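Local coordinates for putative secreted cellulose-binding protein (PDB 4OY6) that probably oxidises cellulose as a secreted, copper-dependent lytic polysaccharide monooxygenase of the AA10 family, at residues V5-R10 with T92-D97; Y149-S154 with V164-Q169. All blocks are in the same frame, centred on the assembly; numbering follows the deposited sequence.

Contact 1 (V5-R10 with T92-D97). With ZN (zinc ion), chain G.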
loop_
_atom_site.group_PDB
_atom_site.type_symbol
_atom_site.label_atom_id
_atom_site.label_comp_id
_atom_site.label_asym_id
_atom_site.label_seq_id
_atom_site.Cartn_x
_atom_site.Cartn_y
_atom_site.Cartn_z
ATOM N N VAL A 5 -3.579 6.078 -4.413
ATOM C CA VAL A 5 -3.230 6.333 -5.794
ATOM C C VAL A 5 -2.008 7.213 -5.974
ATOM O O VAL A 5 -1.368 7.176 -7.015
ATOM C CB VAL A 5 -4.432 6.882 -6.599
ATOM C CG1 VAL A 5 -5.560 5.847 -6.601
ATOM C CG2 VAL A 5 -4.924 8.212 -6.056
ATOM N N ASP A 6 -1.668 7.984 -4.943
ATOM C CA ASP A 6 -0.473 8.832 -4.966
ATOM C C ASP A 6 0.008 8.981 -3.539
ATOM O O ASP A 6 -0.755 9.433 -2.686
ATOM C CB ASP A 6 -0.777 10.246 -5.526
ATOM C CG ASP A 6 -1.184 10.237 -6.957
ATOM O OD1 ASP A 6 -0.296 10.133 -7.823
ATOM O OD2 ASP A 6 -2.404 10.356 -7.236
ATOM N N PRO A 7 1.246 8.548 -3.222
ATOM C CA PRO A 7 2.162 7.755 -4.036
ATOM C C PRO A 7 1.556 6.370 -4.249
ATOM O O PRO A 7 1.143 5.733 -3.282
ATOM C CB PRO A 7 3.439 7.722 -3.181
ATOM C CG PRO A 7 2.959 7.823 -1.779
ATOM C CD PRO A 7 1.722 8.680 -1.832
ATOM N N ALA A 8 1.497 5.920 -5.487
ATOM C CA ALA A 8 0.739 4.726 -5.827
ATOM C C ALA A 8 1.101 3.538 -4.959
ATOM O O ALA A 8 2.297 3.253 -4.738
ATOM C CB ALA A 8 0.966 4.363 -7.270
ATOM N N SER A 9 0.085 2.806 -4.516
ATOM C CA SER A 9 0.298 1.531 -3.841
ATOM C C SER A 9 0.918 0.514 -4.800
ATOM O O SER A 9 0.991 0.724 -6.006
ATOM C CB SER A 9 -1.026 1.002 -3.308
ATOM O OG SER A 9 -1.901 0.703 -4.391
ATOM N N ARG A 10 1.367 -0.602 -4.263
ATOM C CA ARG A 10 2.074 -1.574 -5.092
ATOM C C ARG A 10 1.215 -2.057 -6.261
ATOM O O ARG A 10 1.633 -2.091 -7.413
ATOM C CB ARG A 10 2.591 -2.753 -4.271
ATOM C CG ARG A 10 3.800 -2.389 -3.424
ATOM C CD ARG A 10 4.411 -3.563 -2.684
ATOM N NE ARG A 10 5.639 -3.126 -2.060
ATOM C CZ ARG A 10 6.401 -3.854 -1.257
ATOM N NH1 ARG A 10 6.061 -5.080 -0.937
ATOM N NH2 ARG A 10 7.514 -3.317 -0.770
ATOM N N THR A 92 8.005 5.770 -6.046
ATOM C CA THR A 92 7.613 7.120 -6.409
ATOM C C THR A 92 8.474 8.083 -5.592
ATOM O O THR A 92 8.591 7.916 -4.378
ATOM C CB THR A 92 6.116 7.359 -6.039
ATOM O OG1 THR A 92 5.293 6.425 -6.746
ATOM C CG2 THR A 92 5.675 8.760 -6.396
ATOM N N ASP A 93 9.047 9.097 -6.229
ATOM C CA ASP A 93 9.772 10.121 -5.479
ATOM C C ASP A 93 8.783 10.936 -4.655
ATOM O O ASP A 93 7.751 11.350 -5.175
ATOM C CB ASP A 93 10.525 11.066 -6.419
ATOM C CG ASP A 93 11.828 10.501 -6.927
ATOM O OD1 ASP A 93 12.128 9.324 -6.727
ATOM O OD2 ASP A 93 12.599 11.271 -7.539
ATOM N N VAL A 94 9.129 11.173 -3.400
ATOM C CA VAL A 94 8.368 12.067 -2.540
ATOM C C VAL A 94 9.323 13.020 -1.848
ATOM O O VAL A 94 10.507 12.718 -1.670
ATOM C CB VAL A 94 7.548 11.294 -1.471
ATOM C CG1 VAL A 94 6.508 10.391 -2.111
ATOM C CG2 VAL A 94 8.452 10.489 -0.535
ATOM N N THR A 95 8.783 14.173 -1.476
ATOM C CA THR A 95 9.467 15.111 -0.615
ATOM C C THR A 95 9.178 14.740 0.838
ATOM O O THR A 95 8.332 13.883 1.130
ATOM C CB THR A 95 9.029 16.566 -0.943
ATOM O OG1 THR A 95 7.587 16.647 -1.032
ATOM C CG2 THR A 95 9.624 16.966 -2.281
ATOM N N ASP A 96 9.886 15.375 1.771
ATOM C CA ASP A 96 9.746 15.017 3.186
ATOM C C ASP A 96 8.300 15.181 3.675
ATOM O O ASP A 96 7.829 14.378 4.509
ATOM C CB ASP A 96 10.653 15.867 4.064
ATOM C CG ASP A 96 12.128 15.536 3.982
ATOM O OD1 ASP A 96 12.538 14.625 3.263
ATOM O OD2 ASP A 96 12.871 16.269 4.694
ATOM N N ASP A 97 7.643 16.224 3.186
ATOM C CA ASP A 97 6.219 16.428 3.378
ATOM C C ASP A 97 5.540 15.986 2.088
ATOM O O ASP A 97 5.882 16.471 1.004
ATOM C CB ASP A 97 5.870 17.902 3.634
ATOM C CG ASP A 97 6.570 18.482 4.833
ATOM O OD1 ASP A 97 6.876 17.751 5.779
ATOM O OD2 ASP A 97 6.772 19.702 4.813
HETATM ZN ZN ZN G . -0.564 9.701 -9.942
HETATM O O HOH W 1 -0.441 7.609 -9.417
HETATM O O HOH W 2 -2.730 9.896 -9.866
HETATM O O HOH W 3 2.639 7.468 -7.643
HETATM O O HOH W 4 4.626 4.635 -4.951
HETATM O O HOH W 5 -0.797 8.650 -11.542
HETATM O O HOH W 6 1.255 9.876 -10.400
#
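Pro7 and Thr92 make the tight half of this contact, a small apolar patch where a turn leaving one β-sheet meets a short strand of the other. Pro7 CB rests 3.9 Å from Thr92 CB and also lies near the methyl CG2, while Val94 CG1 closes in from the next inward-facing position, 4.2 Å from Pro7 CB. The peptide bond before Pro7 is cis, a kink that takes the chain out of strand 2-6 with the ring turned toward Thr92 and Val94.

The other half is wet. With CG2 anti to the backbone N (chi1 -60°, measured to OG1), Thr92 turns its methyl to the proline and its hydroxyl OG1 to the waters. Two waters span the gap to Ala8. One accepts from Ala8 N at 2.9 Å and donates to Thr92 OG1; the second donates to Ala8 O at 2.7 Å and accepts from Thr92 OG1, 2.6 Å away. The hydroxyl therefore serves as both acceptor and donor, and no direct hydrogen bond joins the two segments. Farther along the same margin, Asp6 OD1 binds a zinc ion at 2.2 Å, with four waters as its other ligands. Two of these waters also donate hydrogen bonds, one to Val5 O and the other to Asp6 OD2.

Around this boundary, Val5 and Asp6 form a classic β-bulge opposite Lys101 of strand 97-104. Thr92 pairs with strand 175-184, whose Val183 packs against Pro7 and Val94, and Ser9 N-caps helix 10-18.

Contact 2 (Y149-S154 with V164-Q169)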
loop_
_atom_site.group_PDB
_atom_site.type_symbol
_atom_site.label_atom_id
_atom_site.label_comp_id
_atom_site.label_asym_id
_atom_site.label_seq_id
_atom_site.Cartn_x
_atom_site.Cartn_y
_atom_site.Cartn_z
ATOM N N TYR A 149 -9.667 11.081 -0.523
ATOM C CA TYR A 149 -9.192 11.507 0.799
ATOM C C TYR A 149 -7.725 11.885 0.669
ATOM O O TYR A 149 -6.955 11.162 0.021
ATOM C CB TYR A 149 -9.344 10.390 1.857
ATOM C CG TYR A 149 -10.685 9.694 1.814
ATOM C CD1 TYR A 149 -11.849 10.349 2.187
ATOM C CD2 TYR A 149 -10.792 8.396 1.373
ATOM C CE1 TYR A 149 -13.078 9.714 2.095
ATOM C CE2 TYR A 149 -12.007 7.752 1.304
ATOM C CZ TYR A 149 -13.157 8.416 1.649
ATOM O OH TYR A 149 -14.386 7.792 1.546
ATOM N N GLU A 150 -7.325 12.971 1.310
ATOM C CA GLU A 150 -5.937 13.386 1.347
ATOM C C GLU A 150 -5.436 13.478 2.786
ATOM O O GLU A 150 -6.109 14.081 3.654
ATOM C CB GLU A 150 -5.754 14.745 0.661
ATOM C CG GLU A 150 -6.005 14.693 -0.828
ATOM C CD GLU A 150 -5.584 15.934 -1.581
ATOM O OE1 GLU A 150 -5.106 16.906 -0.976
ATOM O OE2 GLU A 150 -5.727 15.923 -2.814
ATOM N N ILE A 151 -4.296 12.852 3.037
ATOM C CA ILE A 151 -3.641 12.891 4.335
ATOM C C ILE A 151 -2.309 13.622 4.164
ATOM O O ILE A 151 -1.414 13.109 3.498
ATOM C CB ILE A 151 -3.346 11.503 4.921
ATOM C CG1 ILE A 151 -4.598 10.630 4.961
ATOM C CG2 ILE A 151 -2.748 11.654 6.313
ATOM C CD1 ILE A 151 -4.389 9.243 4.462
ATOM N N PRO A 152 -2.185 14.824 4.739
ATOM C CA PRO A 152 -0.921 15.570 4.625
ATOM C C PRO A 152 0.065 15.037 5.632
ATOM O O PRO A 152 -0.097 15.237 6.830
ATOM C CB PRO A 152 -1.323 17.001 4.929
ATOM C CG PRO A 152 -2.525 16.866 5.814
ATOM C CD PRO A 152 -3.205 15.570 5.493
ATOM N N VAL A 153 1.066 14.313 5.156
ATOM C CA VAL A 153 2.090 13.684 5.990
ATOM C C VAL A 153 3.322 14.571 6.044
ATOM O O VAL A 153 3.719 15.156 5.034
ATOM C CB VAL A 153 2.450 12.261 5.438
ATOM C CG1 VAL A 153 3.576 11.606 6.246
ATOM C CG2 VAL A 153 1.225 11.361 5.469
ATOM N N SER A 154 3.947 14.638 7.206
ATOM C CA SER A 154 5.197 15.365 7.366
ATOM C C SER A 154 6.198 14.464 8.043
ATOM O O SER A 154 5.961 13.953 9.150
ATOM C CB SER A 154 4.992 16.608 8.227
ATOM O OG SER A 154 6.206 17.315 8.419
ATOM N N VAL A 164 5.762 3.236 2.575
ATOM C CA VAL A 164 4.694 3.871 3.330
ATOM C C VAL A 164 3.589 2.820 3.478
ATOM O O VAL A 164 3.239 2.143 2.518
ATOM C CB VAL A 164 4.159 5.122 2.629
ATOM C CG1 VAL A 164 2.984 5.712 3.379
ATOM C CG2 VAL A 164 5.248 6.149 2.424
ATOM N N TYR A 165 3.077 2.666 4.699
ATOM C CA TYR A 165 1.986 1.741 4.963
ATOM C C TYR A 165 0.807 2.553 5.476
ATOM O O TYR A 165 0.871 3.131 6.552
ATOM C CB TYR A 165 2.396 0.692 5.976
ATOM C CG TYR A 165 1.506 -0.528 6.087
ATOM C CD1 TYR A 165 1.148 -1.262 4.965
ATOM C CD2 TYR A 165 1.100 -1.040 7.327
ATOM C CE1 TYR A 165 0.434 -2.449 5.066
ATOM C CE2 TYR A 165 0.391 -2.214 7.437
ATOM C CZ TYR A 165 0.069 -2.923 6.293
ATOM O OH TYR A 165 -0.593 -4.119 6.445
ATOM N N THR A 166 -0.247 2.597 4.669
ATOM C CA THR A 166 -1.439 3.337 4.983
ATOM C C THR A 166 -2.561 2.367 5.310
ATOM O O THR A 166 -2.849 1.454 4.542
ATOM C CB THR A 166 -1.871 4.219 3.785
ATOM O OG1 THR A 166 -0.843 5.153 3.468
ATOM C CG2 THR A 166 -3.149 4.959 4.079
ATOM N N ILE A 167 -3.154 2.570 6.480
ATOM C CA ILE A 167 -4.283 1.769 6.941
ATOM C C ILE A 167 -5.517 2.662 6.965
ATOM O O ILE A 167 -5.547 3.662 7.673
ATOM C CB ILE A 167 -4.011 1.146 8.325
ATOM C CG1 ILE A 167 -2.711 0.328 8.292
ATOM C CG2 ILE A 167 -5.190 0.293 8.752
ATOM C CD1 ILE A 167 -2.332 -0.347 9.577
ATOM N N TRP A 168 -6.509 2.293 6.163
ATOM C CA TRP A 168 -7.769 3.018 6.031
ATOM C C TRP A 168 -8.852 2.215 6.726
ATOM O O TRP A 168 -9.205 1.133 6.262
ATOM C CB TRP A 168 -8.106 3.212 4.559
ATOM C CG TRP A 168 -9.490 3.673 4.211
ATOM C CD1 TRP A 168 -10.379 4.364 4.983
ATOM C CD2 TRP A 168 -10.124 3.462 2.952
ATOM N NE1 TRP A 168 -11.537 4.577 4.271
ATOM C CE2 TRP A 168 -11.401 4.039 3.018
ATOM C CE3 TRP A 168 -9.728 2.816 1.767
ATOM C CZ2 TRP A 168 -12.295 3.979 1.945
ATOM C CZ3 TRP A 168 -10.596 2.768 0.715
ATOM C CH2 TRP A 168 -11.877 3.329 0.812
ATOM N N GLN A 169 -9.379 2.738 7.825
ATOM C CA GLN A 169 -10.521 2.136 8.494
ATOM C C GLN A 169 -11.773 2.810 7.934
ATOM O O GLN A 169 -12.003 3.993 8.196
ATOM C CB GLN A 169 -10.439 2.326 10.012
ATOM C CG GLN A 169 -11.612 1.728 10.761
ATOM C CD GLN A 169 -11.619 0.231 10.719
ATOM O OE1 GLN A 169 -10.576 -0.425 10.634
ATOM N NE2 GLN A 169 -12.819 -0.338 10.848
#
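The rings of Tyr149 and Trp168 meet obliquely, their planes at 56° and Tyr149 CE2 lying 3.8 Å from Trp168 CZ2. The indole has further aromatic company: Tyr177 stacks on it, and Phe113 meets it with the planes about 30° apart. At its edge, NE1 is hydrogen-bonded to Gly109 O. This cluster bridges the two sheets of the immunoglobulin-like β-sandwich that forms the core of AA10 lytic polysaccharide monooxygenases. Strand 148-154 belongs to the three-stranded sheet and strand 161-170 to the mixed one, and contact between them runs entirely through side chains pointing into the interior.

The two long side chains cross at about a right angle. Their first torsions differ, CG lying beside the backbone N in Tyr149 and anti to it in Trp168, which goes with this near-perpendicular crossing. The centre of the phenol ring comes 5.6 Å from that of the indole's five-membered ring. Tyr149 OH is engaged by Asp104 OD2 and Gly109 N, so two hydrogen bonds hold the polar end of this buried ring. Gly109 thus holds both aromatics, the tyrosine through its N and the tryptophan through its O.

The Trp168 side chain is about 6 Å from the copper ion that His1 and His108 bind, and about 4 Å from the side chain of His108, which puts it in the second shell of the metal. Farther along the strands the direct contact passes to smaller groups: Ile151, with Phe113 and Leu102 as neighbours, reaches out with CD1 to lie 4.5 Å from Thr166 CG2.

Overall arrangement
Both contacts join the same two sheets, but at different depths. Contact 2 spans the sandwich interior, where all four touching residues are buried, aromatic and aliphatic groups face one another, and no hydrogen bond links the two segments. Contact 1 lies at the margin, where strand 2-6 gives way to a turn; its apolar patch is small, and waters and a zinc ion take over the polar side. Strands 2-6 and 148-154 are the outermost members of the three-stranded sheet, while strands 92-93 and 161-170 both pair with strand 175-184. A probable hydrogen bond between Asp97 OD1 and Ser154 OG, 2.8 Å apart, connects the two contacts directly.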